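Local coordinates for protein probable intron-encoded endonuclease 1 (Wickerhamomyces canadensis, PDB 6X1J) that cleaves DNA as a LAGLIDADG homing endonuclease that takes part in the homing of a mitochondrial 21S rRNA gene intron, at residues 37-42 and 75-80; 88-93 and 98-103. All coordinates share one frame; numbering follows the deposited sequence.

Interaction 1 of 2, residues 37-42 and 75-80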
loop_
_atom_site.group_PDB
_atom_site.type_symbol
_atom_site.label_atom_id
_atom_site.label_comp_id
_atom_site.label_asym_id
_atom_site.label_seq_id
_atom_site.Cartn_x
_atom_site.Cartn_y
_atom_site.Cartn_z
ATOM N N GLU A 37 -0.707 3.367 10.732
ATOM C CA GLU A 37 -1.706 4.225 10.063
ATOM C C GLU A 37 -1.021 4.745 8.800
ATOM O O GLU A 37 -1.643 4.641 7.742
ATOM C CB GLU A 37 -2.192 5.339 10.992
ATOM C CG GLU A 37 -3.259 6.214 10.372
ATOM C CD GLU A 37 -3.437 7.566 11.056
ATOM O OE1 GLU A 37 -3.421 7.592 12.299
ATOM O OE2 GLU A 37 -3.583 8.599 10.344
ATOM N N GLU A 38 0.191 5.284 8.959
ATOM C CA GLU A 38 0.966 5.969 7.882
ATOM C C GLU A 38 1.400 4.932 6.862
ATOM O O GLU A 38 1.272 5.201 5.665
ATOM C CB GLU A 38 2.142 6.792 8.426
ATOM C CG GLU A 38 1.678 7.940 9.310
ATOM C CD GLU A 38 2.786 8.735 9.987
ATOM O OE1 GLU A 38 3.958 8.653 9.551
ATOM O OE2 GLU A 38 2.468 9.456 10.947
ATOM N N THR A 39 1.844 3.755 7.304
ATOM C CA THR A 39 2.123 2.635 6.377
ATOM C C THR A 39 0.860 2.379 5.531
ATOM O O THR A 39 0.939 2.255 4.293
ATOM C CB THR A 39 2.558 1.376 7.149
ATOM O OG1 THR A 39 3.760 1.651 7.881
ATOM C CG2 THR A 39 2.772 0.239 6.196
ATOM N N LEU A 40 -0.274 2.259 6.197
ATOM C CA LEU A 40 -1.504 1.709 5.590
ATOM C C LEU A 40 -2.045 2.756 4.603
ATOM O O LEU A 40 -2.651 2.382 3.577
ATOM C CB LEU A 40 -2.519 1.416 6.698
ATOM C CG LEU A 40 -3.907 0.986 6.211
ATOM C CD1 LEU A 40 -3.822 -0.132 5.193
ATOM C CD2 LEU A 40 -4.801 0.547 7.349
ATOM N N ILE A 41 -1.818 4.025 4.874
ATOM C CA ILE A 41 -2.267 5.084 3.908
ATOM C C ILE A 41 -1.523 4.853 2.586
ATOM O O ILE A 41 -2.161 4.928 1.511
ATOM C CB ILE A 41 -2.051 6.492 4.492
ATOM C CG1 ILE A 41 -3.110 6.773 5.559
ATOM C CG2 ILE A 41 -2.011 7.559 3.407
ATOM C CD1 ILE A 41 -2.627 7.732 6.617
ATOM N N GLY A 42 -0.228 4.586 2.657
ATOM C CA GLY A 42 0.557 4.248 1.454
ATOM C C GLY A 42 0.014 3.006 0.767
ATOM O O GLY A 42 -0.125 3.028 -0.482
ATOM N N VAL A 75 3.097 -7.994 6.795
ATOM C CA VAL A 75 2.548 -8.825 7.897
ATOM C C VAL A 75 3.236 -8.489 9.226
ATOM O O VAL A 75 2.492 -8.363 10.205
ATOM C CB VAL A 75 2.540 -10.317 7.561
ATOM C CG1 VAL A 75 2.278 -11.164 8.798
ATOM C CG2 VAL A 75 1.488 -10.621 6.513
ATOM N N ARG A 76 4.555 -8.308 9.310
ATOM C CA ARG A 76 5.185 -7.922 10.613
ATOM C C ARG A 76 4.649 -6.545 11.037
ATOM O O ARG A 76 4.289 -6.425 12.223
ATOM C CB ARG A 76 6.714 -7.982 10.608
ATOM C CG ARG A 76 7.284 -9.398 10.704
ATOM C CD ARG A 76 8.808 -9.572 10.825
ATOM N NE ARG A 76 9.587 -8.837 9.822
ATOM C CZ ARG A 76 9.891 -9.244 8.568
ATOM N NH1 ARG A 76 10.574 -8.441 7.764
ATOM N NH2 ARG A 76 9.501 -10.424 8.100
ATOM N N VAL A 77 4.494 -5.559 10.125
ATOM C CA VAL A 77 3.951 -4.201 10.502
ATOM C C VAL A 77 2.552 -4.338 11.157
ATOM O O VAL A 77 2.271 -3.682 12.158
ATOM C CB VAL A 77 3.900 -3.237 9.292
ATOM C CG1 VAL A 77 3.235 -1.920 9.668
ATOM C CG2 VAL A 77 5.259 -2.972 8.693
ATOM N N PHE A 78 1.663 -5.138 10.590
ATOM C CA PHE A 78 0.310 -5.409 11.105
ATOM C C PHE A 78 0.254 -6.765 11.846
ATOM O O PHE A 78 -0.743 -7.507 11.711
ATOM C CB PHE A 78 -0.640 -5.334 9.907
ATOM C CG PHE A 78 -0.613 -3.980 9.228
ATOM C CD1 PHE A 78 -1.283 -2.895 9.787
ATOM C CD2 PHE A 78 0.109 -3.783 8.054
ATOM C CE1 PHE A 78 -1.261 -1.652 9.165
ATOM C CE2 PHE A 78 0.126 -2.539 7.437
ATOM C CZ PHE A 78 -0.547 -1.475 8.000
ATOM N N ASP A 79 1.309 -7.118 12.577
ATOM C CA ASP A 79 1.478 -8.477 13.186
ATOM C C ASP A 79 0.222 -8.911 13.985
ATOM O O ASP A 79 -0.410 -9.965 13.624
ATOM C CB ASP A 79 2.741 -8.496 14.053
ATOM C CG ASP A 79 3.156 -9.919 14.350
ATOM O OD1 ASP A 79 3.101 -10.756 13.394
ATOM O OD2 ASP A 79 3.453 -10.195 15.533
ATOM N N GLU A 80 -0.185 -8.101 14.970
ATOM C CA GLU A 80 -1.375 -8.338 15.844
ATOM C C GLU A 80 -2.575 -8.842 15.047
ATOM O O GLU A 80 -3.362 -9.567 15.624
ATOM C CB GLU A 80 -2.014 -7.059 16.394
ATOM C CG GLU A 80 -1.107 -6.128 17.156
ATOM C CD GLU A 80 -0.269 -5.183 16.335
ATOM O OE1 GLU A 80 -0.570 -3.983 16.302
ATOM O OE2 GLU A 80 0.712 -5.648 15.790
#
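With CG beside its own backbone N and anti to the carbonyl carbon (chi1 -60°), F78 sends its ring out from the end of helix 68-77 toward T39 and L40, while T39, its OG1 anti to the carbonyl carbon (chi1 -61°), leaves CG2 anti to the backbone N, where it runs past the ring in the opposite sense. The far end of the phenyl makes the contact. CZ of F78 lies 3.7 Å from CB of L40, and CE2 of F78 is 4.0 Å from CG2 of T39, both carbons approaching the ring obliquely. V77 CG1 sits over one face of the same ring, offset toward its rim, and also meets T39, 4.0 Å from its OG1. Apolar contact alone joins the two segments, since no hydrogen bond crosses between them; the T39 hydroxyl bonds back to the carbonyl of I35 one turn earlier. F78 is the first residue past its helix to leave helical backbone angles, and an alanine there would probably leave T39 CG2 and L40 CB without the ring they rest on, opening a gap between the two helices. T39 also touches R139 and Y143 of helix 138-148, and L40 touches L115 of helix 113-119. Q36, reaching V77 O and E80 OE1, adds a polar tie beside the apolar one. Helix 34-45 leads into the potassium sites, one including G46 and D148, the other D47 and D147; the packing is thus that of a LAGLIDADG helix against the helix that follows the first two strands of its own sheet.

Interaction 2 of 2, residues 88-93 and 98-103; sequences LYERKN and KVITWR. With nucleotides of chain C; nucleotides of chain B.
O4 of DT11 of chain C is gripped by both terminal nitrogens of R103, NH1 at 2.8 Å and NH2 at 2.9 Å, with the guanidinium edge turned to the base and both bonds well bent. One face of that guanidinium lies on the ring of Y89 as an offset cation-pi stack, the planes 23° apart. The arginine chain, extended from CG to NE, crosses the tyrosine at about a right angle and puts CD 3.3 Å from the ring centroid. E64 holds NE by a salt bridge and also takes a bond from T101 OG1, so the guanidinium is held at NE as well as stacked on one face. R91, bent at chi2 and chi3, reads the next base: NH2 bonds to N7 and NH1 to O6 of DG12 of chain C, at 3.1 and 3.2 Å, the bidentate arginine-guanine pairing of the major groove. One face of its guanidinium is over C5 of DT11 of chain C. Water 1 accepts from R91 NH1 and R103 NH2, joining two groups whose planes stand 80° apart. The scaffold is an antiparallel beta hairpin, part of the DNA-binding sheet of the LAGLIDADG fold. Its hydrogen-bonded pairs, Y89 with T101 and R91 with V99, put those four side chains on the side that meets the DNA; V99 N to R91 O is short at 2.6 Å. Toward the turn, N93 ND2 donates to OP2 of DT12 of chain B, and V99 CG2 lies against C5' of the same nucleotide. The other face carries L88, E90, I100 and W102: L88 CB sits over the six-membered ring of W102, while L88 CD2 meets I100 CD1 at 3.8 Å.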
loop_
_atom_site.group_PDB
_atom_site.type_symbol
_atom_site.label_atom_id
_atom_site.label_comp_id
_atom_site.label_asym_id
_atom_site.label_seq_id
_atom_site.Cartn_x
_atom_site.Cartn_y
_atom_site.Cartn_z
ATOM N N LEU A 88 1.677 -19.425 -0.271
ATOM C CA LEU A 88 1.912 -19.407 -1.739
ATOM C C LEU A 88 0.575 -19.738 -2.445
ATOM O O LEU A 88 -0.130 -20.642 -1.963
ATOM C CB LEU A 88 3.038 -20.402 -2.033
ATOM C CG LEU A 88 3.564 -20.403 -3.461
ATOM C CD1 LEU A 88 5.072 -20.564 -3.489
ATOM C CD2 LEU A 88 2.876 -21.485 -4.281
ATOM N N TYR A 89 0.175 -18.979 -3.472
ATOM C CA TYR A 89 -0.941 -19.347 -4.376
ATOM C C TYR A 89 -0.414 -19.443 -5.795
ATOM O O TYR A 89 0.270 -18.499 -6.220
ATOM C CB TYR A 89 -2.060 -18.306 -4.452
ATOM C CG TYR A 89 -3.116 -18.384 -3.384
ATOM C CD1 TYR A 89 -2.765 -18.177 -2.059
ATOM C CD2 TYR A 89 -4.458 -18.617 -3.690
ATOM C CE1 TYR A 89 -3.719 -18.209 -1.055
ATOM C CE2 TYR A 89 -5.422 -18.660 -2.692
ATOM C CZ TYR A 89 -5.052 -18.437 -1.368
ATOM O OH TYR A 89 -5.935 -18.454 -0.317
ATOM N N GLU A 90 -0.829 -20.492 -6.500
ATOM C CA GLU A 90 -0.461 -20.787 -7.906
ATOM C C GLU A 90 -1.750 -20.831 -8.719
ATOM O O GLU A 90 -2.630 -21.587 -8.361
ATOM C CB GLU A 90 0.306 -22.108 -7.989
ATOM C CG GLU A 90 0.092 -22.852 -9.291
ATOM C CD GLU A 90 0.698 -24.241 -9.318
ATOM O OE1 GLU A 90 1.880 -24.367 -8.928
ATOM O OE2 GLU A 90 -0.022 -25.190 -9.728
ATOM N N ARG A 91 -1.846 -20.024 -9.764
ATOM C CA ARG A 91 -3.032 -19.964 -10.642
ATOM C C ARG A 91 -2.564 -20.276 -12.065
ATOM O O ARG A 91 -1.395 -19.936 -12.390
ATOM C CB ARG A 91 -3.682 -18.578 -10.568
ATOM C CG ARG A 91 -3.610 -17.874 -9.215
ATOM C CD ARG A 91 -4.889 -17.828 -8.387
ATOM N NE ARG A 91 -6.141 -17.625 -9.125
ATOM C CZ ARG A 91 -6.827 -16.488 -9.244
ATOM N NH1 ARG A 91 -6.398 -15.359 -8.701
ATOM N NH2 ARG A 91 -7.960 -16.492 -9.920
ATOM N N LYS A 92 -3.434 -20.908 -12.856
ATOM C CA LYS A 92 -3.316 -21.054 -14.326
ATOM C C LYS A 92 -4.100 -19.876 -14.911
ATOM O O LYS A 92 -5.097 -19.535 -14.268
ATOM C CB LYS A 92 -3.872 -22.433 -14.708
ATOM C CG LYS A 92 -3.482 -22.998 -16.070
ATOM C CD LYS A 92 -4.619 -23.786 -16.711
ATOM C CE LYS A 92 -4.212 -24.634 -17.900
ATOM N NZ LYS A 92 -3.818 -26.006 -17.494
ATOM N N ASN A 93 -3.661 -19.256 -16.024
ATOM C CA ASN A 93 -4.326 -18.075 -16.669
ATOM C C ASN A 93 -4.738 -18.441 -18.108
ATOM O O ASN A 93 -4.324 -19.491 -18.570
ATOM C CB ASN A 93 -3.440 -16.824 -16.587
ATOM C CG ASN A 93 -2.174 -16.909 -17.417
ATOM O OD1 ASN A 93 -2.052 -17.793 -18.272
ATOM N ND2 ASN A 93 -1.241 -15.981 -17.198
ATOM N N LYS A 98 1.434 -20.877 -15.398
ATOM C CA LYS A 98 1.270 -20.935 -13.932
ATOM C C LYS A 98 1.732 -19.583 -13.415
ATOM O O LYS A 98 2.781 -19.157 -13.885
ATOM C CB LYS A 98 2.082 -22.086 -13.337
ATOM C CG LYS A 98 1.609 -23.454 -13.785
ATOM C CD LYS A 98 2.050 -24.584 -12.892
ATOM C CE LYS A 98 1.402 -25.893 -13.296
ATOM N NZ LYS A 98 2.240 -27.047 -12.903
ATOM N N VAL A 99 0.968 -18.947 -12.524
ATOM C CA VAL A 99 1.356 -17.655 -11.894
ATOM C C VAL A 99 1.443 -17.854 -10.379
ATOM O O VAL A 99 0.487 -18.384 -9.813
ATOM C CB VAL A 99 0.364 -16.528 -12.225
ATOM C CG1 VAL A 99 0.937 -15.209 -11.752
ATOM C CG2 VAL A 99 -0.017 -16.506 -13.705
ATOM N N ILE A 100 2.533 -17.400 -9.761
ATOM C CA ILE A 100 2.818 -17.519 -8.297
ATOM C C ILE A 100 2.638 -16.148 -7.643
ATOM O O ILE A 100 3.282 -15.220 -8.101
ATOM C CB ILE A 100 4.252 -18.050 -8.046
ATOM C CG1 ILE A 100 4.460 -19.440 -8.660
ATOM C CG2 ILE A 100 4.603 -18.025 -6.565
ATOM C CD1 ILE A 100 3.944 -20.564 -7.801
ATOM N N THR A 101 1.867 -16.063 -6.552
ATOM C CA THR A 101 1.838 -14.900 -5.629
ATOM C C THR A 101 1.794 -15.417 -4.191
ATOM O O THR A 101 1.544 -16.600 -4.007
ATOM C CB THR A 101 0.617 -14.013 -5.905
ATOM O OG1 THR A 101 -0.508 -14.886 -5.917
ATOM C CG2 THR A 101 0.677 -13.276 -7.218
ATOM N N TRP A 102 2.041 -14.542 -3.220
ATOM C CA TRP A 102 1.864 -14.798 -1.770
ATOM C C TRP A 102 0.640 -14.010 -1.258
ATOM O O TRP A 102 0.423 -12.862 -1.721
ATOM C CB TRP A 102 3.148 -14.467 -0.992
ATOM C CG TRP A 102 4.290 -15.394 -1.309
ATOM C CD1 TRP A 102 5.114 -15.320 -2.394
ATOM C CD2 TRP A 102 4.719 -16.562 -0.572
ATOM N NE1 TRP A 102 6.027 -16.340 -2.375
ATOM C CE2 TRP A 102 5.821 -17.109 -1.265
ATOM C CE3 TRP A 102 4.300 -17.179 0.612
ATOM C CZ2 TRP A 102 6.501 -18.242 -0.832
ATOM C CZ3 TRP A 102 4.979 -18.299 1.050
ATOM C CH2 TRP A 102 6.052 -18.835 0.325
ATOM N N ARG A 103 -0.151 -14.612 -0.358
ATOM C CA ARG A 103 -1.421 -14.041 0.166
ATOM C C ARG A 103 -1.401 -14.080 1.698
ATOM O O ARG A 103 -0.840 -15.034 2.288
ATOM C CB ARG A 103 -2.652 -14.781 -0.375
ATOM C CG ARG A 103 -2.871 -14.643 -1.876
ATOM C CD ARG A 103 -4.255 -15.126 -2.293
ATOM N NE ARG A 103 -4.538 -14.940 -3.711
ATOM C CZ ARG A 103 -5.676 -15.261 -4.328
ATOM N NH1 ARG A 103 -6.673 -15.823 -3.663
ATOM N NH2 ARG A 103 -5.819 -15.021 -5.621
ATOM P P DT C 11 -12.044 -22.408 -7.245
ATOM O OP1 DT C 11 -12.887 -23.556 -7.713
ATOM O OP2 DT C 11 -10.569 -22.458 -7.436
ATOM O "O5'" DT C 11 -12.594 -21.064 -7.916
ATOM C "C5'" DT C 11 -13.910 -20.575 -7.627
ATOM C "C4'" DT C 11 -14.191 -19.309 -8.396
ATOM O "O4'" DT C 11 -13.603 -18.188 -7.703
ATOM C "C3'" DT C 11 -13.656 -19.237 -9.825
ATOM O "O3'" DT C 11 -14.659 -18.481 -10.502
ATOM C "C2'" DT C 11 -12.379 -18.440 -9.675
ATOM C "C1'" DT C 11 -12.768 -17.458 -8.581
ATOM N N1 DT C 11 -11.660 -16.911 -7.784
ATOM C C2 DT C 11 -11.672 -15.571 -7.476
ATOM O O2 DT C 11 -12.537 -14.800 -7.864
ATOM N N3 DT C 11 -10.612 -15.153 -6.712
ATOM C C4 DT C 11 -9.571 -15.922 -6.233
ATOM O O4 DT C 11 -8.694 -15.402 -5.544
ATOM C C5 DT C 11 -9.624 -17.318 -6.588
ATOM C C7 DT C 11 -8.548 -18.234 -6.096
ATOM C C6 DT C 11 -10.662 -17.742 -7.321
ATOM P P DT B 12 2.045 -14.737 -17.924
ATOM O OP1 DT B 12 3.182 -15.406 -17.246
ATOM O OP2 DT B 12 1.103 -15.518 -18.821
ATOM O "O5'" DT B 12 1.152 -14.060 -16.794
ATOM C "C5'" DT B 12 1.703 -13.800 -15.518
ATOM C "C4'" DT B 12 2.382 -12.456 -15.463
ATOM O "O4'" DT B 12 1.613 -11.459 -16.176
ATOM C "C3'" DT B 12 2.452 -11.951 -14.040
ATOM O "O3'" DT B 12 3.661 -11.218 -13.981
ATOM C "C2'" DT B 12 1.168 -11.143 -13.909
ATOM C "C1'" DT B 12 0.997 -10.546 -15.286
ATOM N N1 DT B 12 -0.389 -10.359 -15.763
ATOM C C2 DT B 12 -1.067 -9.174 -15.544
ATOM O O2 DT B 12 -0.616 -8.243 -14.885
ATOM N N3 DT B 12 -2.303 -9.113 -16.139
ATOM C C4 DT B 12 -2.919 -10.099 -16.896
ATOM O O4 DT B 12 -4.047 -9.916 -17.340
ATOM C C5 DT B 12 -2.158 -11.309 -17.068
ATOM C C7 DT B 12 -2.748 -12.426 -17.870
ATOM C C6 DT B 12 -0.946 -11.374 -16.510
ATOM P P DG C 12 -14.495 -18.048 -12.025
ATOM O OP1 DG C 12 -15.814 -18.228 -12.697
ATOM O OP2 DG C 12 -13.290 -18.730 -12.556
ATOM O "O5'" DG C 12 -14.265 -16.473 -11.933
ATOM C "C5'" DG C 12 -15.251 -15.611 -11.338
ATOM C "C4'" DG C 12 -15.075 -14.178 -11.787
ATOM O "O4'" DG C 12 -14.056 -13.519 -11.001
ATOM C "C3'" DG C 12 -14.673 -13.966 -13.243
ATOM O "O3'" DG C 12 -15.451 -12.850 -13.685
ATOM C "C2'" DG C 12 -13.176 -13.711 -13.163
ATOM C "C1'" DG C 12 -13.017 -12.996 -11.825
ATOM N N9 DG C 12 -11.771 -13.198 -11.091
ATOM C C8 DG C 12 -11.175 -14.410 -10.846
ATOM N N7 DG C 12 -10.120 -14.317 -10.081
ATOM C C5 DG C 12 -10.053 -12.972 -9.751
ATOM C C6 DG C 12 -9.118 -12.273 -8.938
ATOM O O6 DG C 12 -8.138 -12.724 -8.328
ATOM N N1 DG C 12 -9.405 -10.914 -8.881
ATOM C C2 DG C 12 -10.456 -10.303 -9.522
ATOM N N2 DG C 12 -10.566 -8.976 -9.332
ATOM N N3 DG C 12 -11.338 -10.946 -10.284
ATOM C C4 DG C 12 -11.085 -12.271 -10.339
HETATM O O HOH W 1 -4.049 -14.086 -7.791
#

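Interaction 1 closes before interaction 2 opens along the chain: helix 68-77, whose end takes part in interaction 1, is followed by strand 87-92 of interaction 2. The centres lie about 24 Å apart and the nearest atoms about 7 Å, without touching. Interaction 1 is buried, its centre about 9 Å from the centre of the chain's atoms, and made in part by helix 34-45 itself; interaction 2 is a hairpin at one edge of the four-stranded sheet whose side chains meet the bound DNA. W102 of that hairpin packs on K68 and I71, tying the sheet back to helix 68-77. A helical core leading to the metal sites and a base-reading sheet are thus connected within one family unit.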